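Beta subunit of photoactivated adenylyl cyclase (Beggiatoa sp. PS, PDB 5M27) probably makes cyclic AMP from ATP in response to blue light, joining a flavin-binding BLUF sensor to a class III nucleotidyl cyclase catalytic domain. Local coordinates at residues 155-160 with 204-209; 198-203 with 268-273; 160-165 with 244-249. One frame throughout, in Å; residues are numbered along the deposited sequence.

Interaction 1 of 3, residues 155-160 with 204-209; sequences IIFFSD and DCVMAS. With CA (calcium ion), chain L.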
loop_
_atom_site.group_PDB
_atom_site.type_symbol
_atom_site.label_atom_id
_atom_site.label_comp_id
_atom_site.label_asym_id
_atom_site.label_seq_id
_atom_site.Cartn_x
_atom_site.Cartn_y
_atom_site.Cartn_z
ATOM N N ILE B 155 19.367 3.266 -7.527
ATOM C CA ILE B 155 19.280 4.696 -7.758
ATOM C C ILE B 155 17.894 5.107 -7.292
ATOM O O ILE B 155 16.896 4.518 -7.722
ATOM C CB ILE B 155 19.521 5.047 -9.231
ATOM C CG1 ILE B 155 21.017 4.922 -9.547
ATOM C CG2 ILE B 155 18.970 6.452 -9.567
ATOM C CD1 ILE B 155 21.344 4.876 -11.020
ATOM N N ILE B 156 17.829 6.071 -6.382
ATOM C CA ILE B 156 16.549 6.571 -5.890
ATOM C C ILE B 156 16.164 7.828 -6.673
ATOM O O ILE B 156 16.997 8.719 -6.885
ATOM C CB ILE B 156 16.601 6.835 -4.380
ATOM C CG1 ILE B 156 17.069 5.556 -3.657
ATOM C CG2 ILE B 156 15.219 7.346 -3.864
ATOM C CD1 ILE B 156 16.183 4.331 -3.945
ATOM N N PHE B 157 14.908 7.889 -7.092
ATOM C CA PHE B 157 14.338 9.009 -7.849
ATOM C C PHE B 157 13.288 9.661 -6.971
ATOM O O PHE B 157 12.422 8.962 -6.419
ATOM C CB PHE B 157 13.721 8.495 -9.158
ATOM C CG PHE B 157 12.868 9.506 -9.937
ATOM C CD1 PHE B 157 11.569 9.833 -9.531
ATOM C CD2 PHE B 157 13.313 9.989 -11.167
ATOM C CE1 PHE B 157 10.792 10.725 -10.265
ATOM C CE2 PHE B 157 12.511 10.895 -11.933
ATOM C CZ PHE B 157 11.263 11.250 -11.474
ATOM N N PHE B 158 13.377 10.988 -6.828
ATOM C CA PHE B 158 12.348 11.791 -6.172
ATOM C C PHE B 158 12.003 12.983 -7.054
ATOM O O PHE B 158 12.901 13.701 -7.510
ATOM C CB PHE B 158 12.807 12.309 -4.808
ATOM C CG PHE B 158 12.286 11.518 -3.662
ATOM C CD1 PHE B 158 10.972 11.609 -3.304
ATOM C CD2 PHE B 158 13.126 10.687 -2.932
ATOM C CE1 PHE B 158 10.475 10.871 -2.252
ATOM C CE2 PHE B 158 12.641 9.953 -1.863
ATOM C CZ PHE B 158 11.310 10.051 -1.528
ATOM N N SER B 159 10.711 13.217 -7.262
ATOM C CA SER B 159 10.245 14.407 -7.966
ATOM C C SER B 159 8.990 14.931 -7.287
ATOM O O SER B 159 8.242 14.169 -6.657
ATOM C CB SER B 159 9.954 14.140 -9.462
ATOM O OG SER B 159 8.771 13.385 -9.672
ATOM N N ASP B 160 8.763 16.240 -7.399
ATOM C CA ASP B 160 7.502 16.774 -6.902
ATOM C C ASP B 160 7.179 18.076 -7.625
ATOM O O ASP B 160 7.996 18.633 -8.362
ATOM C CB ASP B 160 7.516 16.941 -5.370
ATOM C CG ASP B 160 8.034 18.283 -4.909
ATOM O OD1 ASP B 160 8.946 18.818 -5.549
ATOM O OD2 ASP B 160 7.548 18.801 -3.878
ATOM N N ASP B 204 2.319 15.169 -3.013
ATOM C CA ASP B 204 2.565 15.378 -4.431
ATOM C C ASP B 204 3.887 14.783 -4.920
ATOM O O ASP B 204 4.214 14.960 -6.100
ATOM C CB ASP B 204 2.513 16.871 -4.743
ATOM C CG ASP B 204 3.597 17.644 -4.048
ATOM O OD1 ASP B 204 3.660 17.596 -2.804
ATOM O OD2 ASP B 204 4.365 18.341 -4.736
ATOM N N CYS B 205 4.641 14.076 -4.075
ATOM C CA CYS B 205 5.961 13.575 -4.455
ATOM C C CYS B 205 5.882 12.172 -5.052
ATOM O O CYS B 205 5.096 11.326 -4.610
ATOM C CB CYS B 205 6.920 13.561 -3.256
ATOM S SG CYS B 205 7.165 15.217 -2.480
ATOM N N VAL B 206 6.720 11.927 -6.050
ATOM C CA VAL B 206 6.830 10.618 -6.682
ATOM C C VAL B 206 8.186 10.048 -6.267
ATOM O O VAL B 206 9.228 10.683 -6.490
ATOM C CB VAL B 206 6.696 10.709 -8.212
ATOM C CG1 VAL B 206 6.785 9.316 -8.867
ATOM C CG2 VAL B 206 5.399 11.410 -8.614
ATOM N N MET B 207 8.166 8.886 -5.619
ATOM C CA MET B 207 9.378 8.164 -5.236
ATOM C C MET B 207 9.502 6.940 -6.128
ATOM O O MET B 207 8.522 6.231 -6.331
ATOM C CB MET B 207 9.334 7.745 -3.765
ATOM C CG MET B 207 10.578 7.053 -3.255
ATOM S SD MET B 207 10.340 6.349 -1.588
ATOM C CE MET B 207 11.875 5.467 -1.350
ATOM N N ALA B 208 10.703 6.700 -6.653
ATOM C CA ALA B 208 10.931 5.589 -7.561
ATOM C C ALA B 208 12.364 5.105 -7.394
ATOM O O ALA B 208 13.172 5.706 -6.675
ATOM C CB ALA B 208 10.648 5.993 -9.017
ATOM N N SER B 209 12.687 4.021 -8.089
ATOM C CA SER B 209 14.031 3.474 -8.003
ATOM C C SER B 209 14.428 2.885 -9.344
ATOM O O SER B 209 13.584 2.378 -10.093
ATOM C CB SER B 209 14.144 2.416 -6.892
ATOM O OG SER B 209 13.612 1.147 -7.301
HETATM CA CA CA L . 5.695 20.579 -3.792
HETATM O O HOH W 1 4.312 19.668 -1.728
#
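Phe158 and Met207 meet as a non-hydrogen-bonded pair of antiparallel strands, 155-160 and 205-209, in the central sheet of a class III nucleotidyl cyclase domain. Met207 sets CG anti to the backbone N (chi1 -177°) and then runs extended, so that its chain passes over one face of the Phe158 ring. Met207 CG lies 4.0 Å from the centroid of the Phe158 ring and 29° off its normal, a CH-pi contact, while Met207 SD stands obliquely 4.8 Å from the same centroid and adds a Met-aromatic contact. Cys205 CB meets the ring edge instead, 4.5 Å from Phe158 CD1. Helix 274-285 covers this side through Ala279, Ala280 and Val276. On the other side, Phe157 CB touches Ala208 CB at 4.0 Å, and Ser159 OG lies 3.7 Å from Val206 CB while hydrogen-bonding Tyr183 of helix 173-193. Four backbone hydrogen bonds, two each for Phe157-Ala208 and Ser159-Val206, fix the register. The chemistry turns ionic at Asp160 and Asp204, whose carboxylate planes stand 42° apart around a calcium ion, consistent with the paired metal-binding aspartates of this family. Asp160 OD1 points to Arg287 in a salt bridge, leaving Asp160 OD2 for the metal at 2.6 Å. Asp204 OD2 binds the same ion at 2.8 Å, which brings it to 3.3 Å from Asp160 OD2.

Interaction 2 of 3, residues 198-203 with 268-273; sequences VTKFIG and DHTLLG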
loop_
_atom_site.group_PDB
_atom_site.type_symbol
_atom_site.label_atom_id
_atom_site.label_comp_id
_atom_site.label_asym_id
_atom_site.label_seq_id
_atom_site.Cartn_x
_atom_site.Cartn_y
_atom_site.Cartn_z
ATOM N N VAL B 198 8.191 2.952 -9.768
ATOM C CA VAL B 198 7.728 3.885 -8.753
ATOM C C VAL B 198 7.352 3.099 -7.501
ATOM O O VAL B 198 6.768 2.010 -7.570
ATOM C CB VAL B 198 6.586 4.762 -9.289
ATOM C CG1 VAL B 198 6.169 4.329 -10.700
ATOM C CG2 VAL B 198 5.418 4.833 -8.301
ATOM N N THR B 199 7.762 3.611 -6.346
ATOM C CA THR B 199 7.546 2.912 -5.089
ATOM C C THR B 199 6.308 3.415 -4.353
ATOM O O THR B 199 5.485 2.603 -3.911
ATOM C CB THR B 199 8.793 3.046 -4.215
ATOM O OG1 THR B 199 8.819 4.346 -3.628
ATOM C CG2 THR B 199 10.040 2.896 -5.070
ATOM N N LYS B 200 6.158 4.739 -4.225
ATOM C CA LYS B 200 4.983 5.360 -3.618
ATOM C C LYS B 200 4.753 6.744 -4.208
ATOM O O LYS B 200 5.638 7.353 -4.826
ATOM C CB LYS B 200 5.112 5.529 -2.095
ATOM C CG LYS B 200 5.520 4.294 -1.353
ATOM C CD LYS B 200 5.484 4.473 0.139
ATOM C CE LYS B 200 5.621 3.109 0.775
ATOM N NZ LYS B 200 7.016 2.614 0.648
ATOM N N PHE B 201 3.545 7.234 -3.986
ATOM C CA PHE B 201 3.246 8.657 -4.014
ATOM C C PHE B 201 3.192 9.102 -2.564
ATOM O O PHE B 201 2.535 8.449 -1.745
ATOM C CB PHE B 201 1.906 8.948 -4.704
ATOM C CG PHE B 201 1.799 8.393 -6.087
ATOM C CD1 PHE B 201 2.848 8.513 -6.987
ATOM C CD2 PHE B 201 0.634 7.759 -6.502
ATOM C CE1 PHE B 201 2.737 7.987 -8.290
ATOM C CE2 PHE B 201 0.523 7.234 -7.788
ATOM C CZ PHE B 201 1.571 7.339 -8.671
ATOM N N ILE B 202 3.893 10.183 -2.236
ATOM C CA ILE B 202 3.831 10.772 -0.903
ATOM C C ILE B 202 3.418 12.223 -1.094
ATOM O O ILE B 202 4.238 13.059 -1.484
ATOM C CB ILE B 202 5.158 10.667 -0.150
ATOM C CG1 ILE B 202 5.693 9.236 -0.241
ATOM C CG2 ILE B 202 4.959 11.102 1.311
ATOM C CD1 ILE B 202 7.184 9.158 -0.338
ATOM N N GLY B 203 2.156 12.525 -0.802
ATOM C CA GLY B 203 1.646 13.840 -1.126
ATOM C C GLY B 203 1.787 14.025 -2.615
ATOM O O GLY B 203 1.448 13.139 -3.408
ATOM N N ASP B 268 3.883 -3.069 4.528
ATOM C CA ASP B 268 4.155 -2.180 3.415
ATOM C C ASP B 268 5.430 -2.657 2.751
ATOM O O ASP B 268 6.169 -3.483 3.294
ATOM C CB ASP B 268 4.269 -0.707 3.850
ATOM C CG ASP B 268 3.756 0.261 2.782
ATOM O OD1 ASP B 268 3.734 -0.140 1.586
ATOM O OD2 ASP B 268 3.354 1.410 3.136
ATOM N N HIS B 269 5.653 -2.167 1.556
ATOM C CA HIS B 269 6.903 -2.388 0.865
ATOM C C HIS B 269 7.657 -1.072 0.931
ATOM O O HIS B 269 7.129 -0.032 0.508
ATOM C CB HIS B 269 6.690 -2.837 -0.576
ATOM C CG HIS B 269 7.971 -3.119 -1.283
ATOM N ND1 HIS B 269 8.665 -4.298 -1.112
ATOM C CD2 HIS B 269 8.716 -2.361 -2.116
ATOM C CE1 HIS B 269 9.781 -4.253 -1.810
ATOM N NE2 HIS B 269 9.830 -3.095 -2.437
ATOM N N THR B 270 8.869 -1.126 1.483
ATOM C CA THR B 270 9.658 0.045 1.838
ATOM C C THR B 270 11.099 -0.175 1.380
ATOM O O THR B 270 11.543 -1.317 1.184
ATOM C CB THR B 270 9.605 0.281 3.373
ATOM O OG1 THR B 270 8.252 0.476 3.795
ATOM C CG2 THR B 270 10.310 1.490 3.745
ATOM N N LEU B 271 11.819 0.933 1.200
ATOM C CA LEU B 271 13.261 0.948 0.966
ATOM C C LEU B 271 13.897 1.725 2.109
ATOM O O LEU B 271 13.528 2.874 2.342
ATOM C CB LEU B 271 13.631 1.638 -0.356
ATOM C CG LEU B 271 12.956 1.334 -1.690
ATOM C CD1 LEU B 271 13.587 2.156 -2.803
ATOM C CD2 LEU B 271 13.057 -0.119 -2.013
ATOM N N LEU B 272 14.860 1.116 2.796
ATOM C CA LEU B 272 15.518 1.727 3.941
ATOM C C LEU B 272 16.940 2.124 3.571
ATOM O O LEU B 272 17.720 1.286 3.094
ATOM C CB LEU B 272 15.544 0.764 5.126
ATOM C CG LEU B 272 14.274 -0.052 5.420
ATOM C CD1 LEU B 272 14.616 -1.247 6.372
ATOM C CD2 LEU B 272 13.199 0.830 5.998
ATOM N N GLY B 273 17.293 3.365 3.830
ATOM C CA GLY B 273 18.683 3.769 3.693
ATOM C C GLY B 273 18.820 5.252 3.414
ATOM O O GLY B 273 17.865 5.941 3.038
HETATM O O HOH W 2 6.309 0.203 -2.762
HETATM O O HOH W 3 9.806 3.515 0.982
#
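Lys200 spans the gap between strands 198-202 and 268-272, whose axes come no closer than 8.0 Å and lie at 99° to each other. From CB the chain leaves with CG beside the backbone N and stays extended as far as CE, with CG and CD taking no partner from 268-273 on the way. Lys200 CE is the first atom to arrive: it lies 3.5 Å from His269 O and 3.7 Å from Asp268 OD2. A bend there (chi4 73°) turns Lys200 NZ onto His269 O, a hydrogen bond of 2.7 Å that lies in the carbonyl plane. NZ also donates to water 3, which in turn accepts Leu271 N at 3.3 Å. The carboxylate of Asp268 remains beyond salt-bridge range, with Lys200 NZ 4.4 Å from Asp268 OD1. That OD1 accepts His269 N of its own strand, and OD2 accepts Phe201 N of the second subunit. Beside the lysine, Thr199 CG2 touches Leu271 CD1 at 4.3 Å, and water 2 donates to Thr199 O at 2.8 Å. A classic beta bulge sets Thr199 and Lys200 together opposite Met207 of strand 205-211. The second subunit's Lys200 bonds Phe201 O of this chain, which places the contact at the dimer interface. Lys200 and Thr270 probably correspond to the lysine-threonine pair that reads adenine in related class III adenylyl cyclases, whose active sites lie between two catalytic domains.

Interaction 3 of 3, residues 160-165 with 244-249; sequences DILAFS and LLYTGI. With CA (calcium ion), chain L.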
loop_
_atom_site.group_PDB
_atom_site.type_symbol
_atom_site.label_atom_id
_atom_site.label_comp_id
_atom_site.label_asym_id
_atom_site.label_seq_id
_atom_site.Cartn_x
_atom_site.Cartn_y
_atom_site.Cartn_z
ATOM N N ASP B 160 8.763 16.240 -7.399
ATOM C CA ASP B 160 7.502 16.774 -6.902
ATOM C C ASP B 160 7.179 18.076 -7.625
ATOM O O ASP B 160 7.996 18.633 -8.362
ATOM C CB ASP B 160 7.516 16.941 -5.370
ATOM C CG ASP B 160 8.034 18.283 -4.909
ATOM O OD1 ASP B 160 8.946 18.818 -5.549
ATOM O OD2 ASP B 160 7.548 18.801 -3.878
ATOM N N ILE B 161 5.972 18.556 -7.385
ATOM C CA ILE B 161 5.421 19.670 -8.144
ATOM C C ILE B 161 5.915 20.978 -7.537
ATOM O O ILE B 161 5.891 21.146 -6.316
ATOM C CB ILE B 161 3.889 19.588 -8.152
ATOM C CG1 ILE B 161 3.461 18.294 -8.871
ATOM C CG2 ILE B 161 3.274 20.835 -8.797
ATOM C CD1 ILE B 161 1.948 18.029 -8.830
ATOM N N LEU B 162 6.380 21.890 -8.389
ATOM C CA LEU B 162 6.808 23.210 -7.943
ATOM C C LEU B 162 5.624 24.021 -7.421
ATOM O O LEU B 162 4.576 24.089 -8.072
ATOM C CB LEU B 162 7.450 23.974 -9.094
ATOM C CG LEU B 162 7.906 25.385 -8.719
ATOM C CD1 LEU B 162 9.114 25.287 -7.787
ATOM C CD2 LEU B 162 8.183 26.248 -9.966
ATOM N N ALA B 163 5.811 24.643 -6.256
ATOM C CA ALA B 163 4.847 25.581 -5.668
ATOM C C ALA B 163 3.504 24.901 -5.440
ATOM O O ALA B 163 2.433 25.494 -5.619
ATOM C CB ALA B 163 4.691 26.838 -6.538
ATOM N N PHE B 164 3.559 23.632 -5.056
ATOM C CA PHE B 164 2.327 22.870 -4.939
ATOM C C PHE B 164 1.403 23.447 -3.865
ATOM O O PHE B 164 0.180 23.396 -4.012
ATOM C CB PHE B 164 2.650 21.417 -4.648
ATOM C CG PHE B 164 1.451 20.565 -4.556
ATOM C CD1 PHE B 164 0.755 20.247 -5.693
ATOM C CD2 PHE B 164 1.012 20.099 -3.331
ATOM C CE1 PHE B 164 -0.371 19.459 -5.615
ATOM C CE2 PHE B 164 -0.110 19.304 -3.243
ATOM C CZ PHE B 164 -0.806 18.981 -4.402
ATOM N N SER B 165 1.966 24.033 -2.805
ATOM C CA SER B 165 1.143 24.675 -1.782
ATOM C C SER B 165 0.341 25.851 -2.339
ATOM O O SER B 165 -0.767 26.128 -1.863
ATOM C CB SER B 165 2.023 25.135 -0.625
ATOM O OG SER B 165 2.647 24.007 -0.024
ATOM N N LEU B 244 0.563 25.683 -15.434
ATOM C CA LEU B 244 1.389 26.105 -14.311
ATOM C C LEU B 244 2.226 24.967 -13.727
ATOM O O LEU B 244 2.806 25.132 -12.642
ATOM C CB LEU B 244 0.490 26.696 -13.216
ATOM C CG LEU B 244 -0.511 27.758 -13.702
ATOM C CD1 LEU B 244 -1.455 28.156 -12.588
ATOM C CD2 LEU B 244 0.242 28.987 -14.217
ATOM N N LEU B 245 2.288 23.816 -14.399
ATOM C CA LEU B 245 2.832 22.599 -13.802
ATOM C C LEU B 245 4.305 22.435 -14.175
ATOM O O LEU B 245 4.635 22.135 -15.333
ATOM C CB LEU B 245 2.019 21.383 -14.232
ATOM C CG LEU B 245 2.459 19.998 -13.789
ATOM C CD1 LEU B 245 2.546 19.899 -12.260
ATOM C CD2 LEU B 245 1.470 18.977 -14.318
ATOM N N TYR B 246 5.172 22.569 -13.166
ATOM C CA TYR B 246 6.616 22.383 -13.255
ATOM C C TYR B 246 7.057 21.346 -12.222
ATOM O O TYR B 246 6.384 21.112 -11.217
ATOM C CB TYR B 246 7.387 23.696 -12.992
ATOM C CG TYR B 246 7.075 24.828 -13.949
ATOM C CD1 TYR B 246 5.903 25.567 -13.825
ATOM C CD2 TYR B 246 7.960 25.165 -14.970
ATOM C CE1 TYR B 246 5.617 26.588 -14.690
ATOM C CE2 TYR B 246 7.687 26.195 -15.826
ATOM C CZ TYR B 246 6.519 26.900 -15.688
ATOM O OH TYR B 246 6.266 27.931 -16.551
ATOM N N THR B 247 8.224 20.764 -12.441
ATOM C CA THR B 247 8.735 19.741 -11.539
ATOM C C THR B 247 10.195 20.014 -11.182
ATOM O O THR B 247 10.912 20.750 -11.867
ATOM C CB THR B 247 8.615 18.343 -12.169
ATOM O OG1 THR B 247 8.808 17.335 -11.167
ATOM C CG2 THR B 247 9.686 18.164 -13.237
ATOM N N GLY B 248 10.635 19.386 -10.098
ATOM C CA GLY B 248 12.044 19.219 -9.844
ATOM C C GLY B 248 12.316 17.765 -9.508
ATOM O O GLY B 248 11.437 17.042 -9.040
ATOM N N ILE B 249 13.556 17.343 -9.741
ATOM C CA ILE B 249 13.922 15.943 -9.570
ATOM C C ILE B 249 15.267 15.821 -8.871
ATOM O O ILE B 249 16.238 16.500 -9.232
ATOM C CB ILE B 249 13.964 15.210 -10.932
ATOM C CG1 ILE B 249 12.609 15.356 -11.650
ATOM C CG2 ILE B 249 14.398 13.737 -10.742
ATOM C CD1 ILE B 249 12.622 14.986 -13.100
HETATM CA CA CA L . 5.695 20.579 -3.792
HETATM O O HOH W 4 4.093 23.588 -10.669
HETATM O O HOH W 1 4.312 19.668 -1.728
#
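Asp160 and Gly248 form an antiparallel hydrogen-bonded pair near one end of the cyclase sheet, where strand 150-161 leaves strand 247-258 and passes through a type II beta turn, Ile161 to Phe164, into helix 164-170. Asp160 N donates to Gly248 O at 3.2 Å, with a weak second acceptor in Glu283 OE2. In return Gly248 N reaches Asp160 O at 3.2 Å, with an N-H...O angle of 161°. Thr247 OG1 also comes close to that carbonyl, 3.2 Å from Asp160 O, and the hydroxyl has a hydrogen-bond partner in Tyr183 OH. Two residues further on, Leu162 N meets Tyr246 O at 2.9 Å. This bond is nearly straight at 174°, although the donor stands 42° above the carbonyl plane. Apolar contacts flank these bonds. Leu245 holds CG anti to its N, which carries Leu245 CD1 to Ile161 CG2 at 3.7 Å; Leu162 CB rests on Tyr246 CB at 3.9 Å. The Tyr246 ring itself leads off to a cation-pi contact with Arg233, whose NH1 also donates to Leu245 O, and to an edge-to-face contact with Tyr336. Ile161 O binds the calcium ion at 2.6 Å, so the backbone supplies a ligand beside the carboxylates of Asp160 and Asp204. Where direct pairing gives out, water 4 joins the segments. It lies within hydrogen-bonding reach of Leu162 O and Leu244 O, though further acceptors compete for its protons, and it accepts Tyr246 N at 2.9 Å.

How the interactions relate
All three contacts are buried within one cyclase catalytic domain and draw on the same sheet, but their chemistry differs. Interaction 1 is regular strand pairing with packed faces; interaction 3 continues strand 150-161 to its end, where a turn and a water take over from regular pairing. Both share Asp160 and the calcium ion, and Asp204 OD2 lies 3.1 Å from Ile161 N, a probable hydrogen bond linking them. Interaction 2 joins interaction 1 through a probable hydrogen bond of 2.7 Å between Met207 O and Thr199 N, yet bridges its own strands by one lysine and waters, beside the second subunit. Interactions 2 and 3 do not touch; their centres are about 20 Å apart.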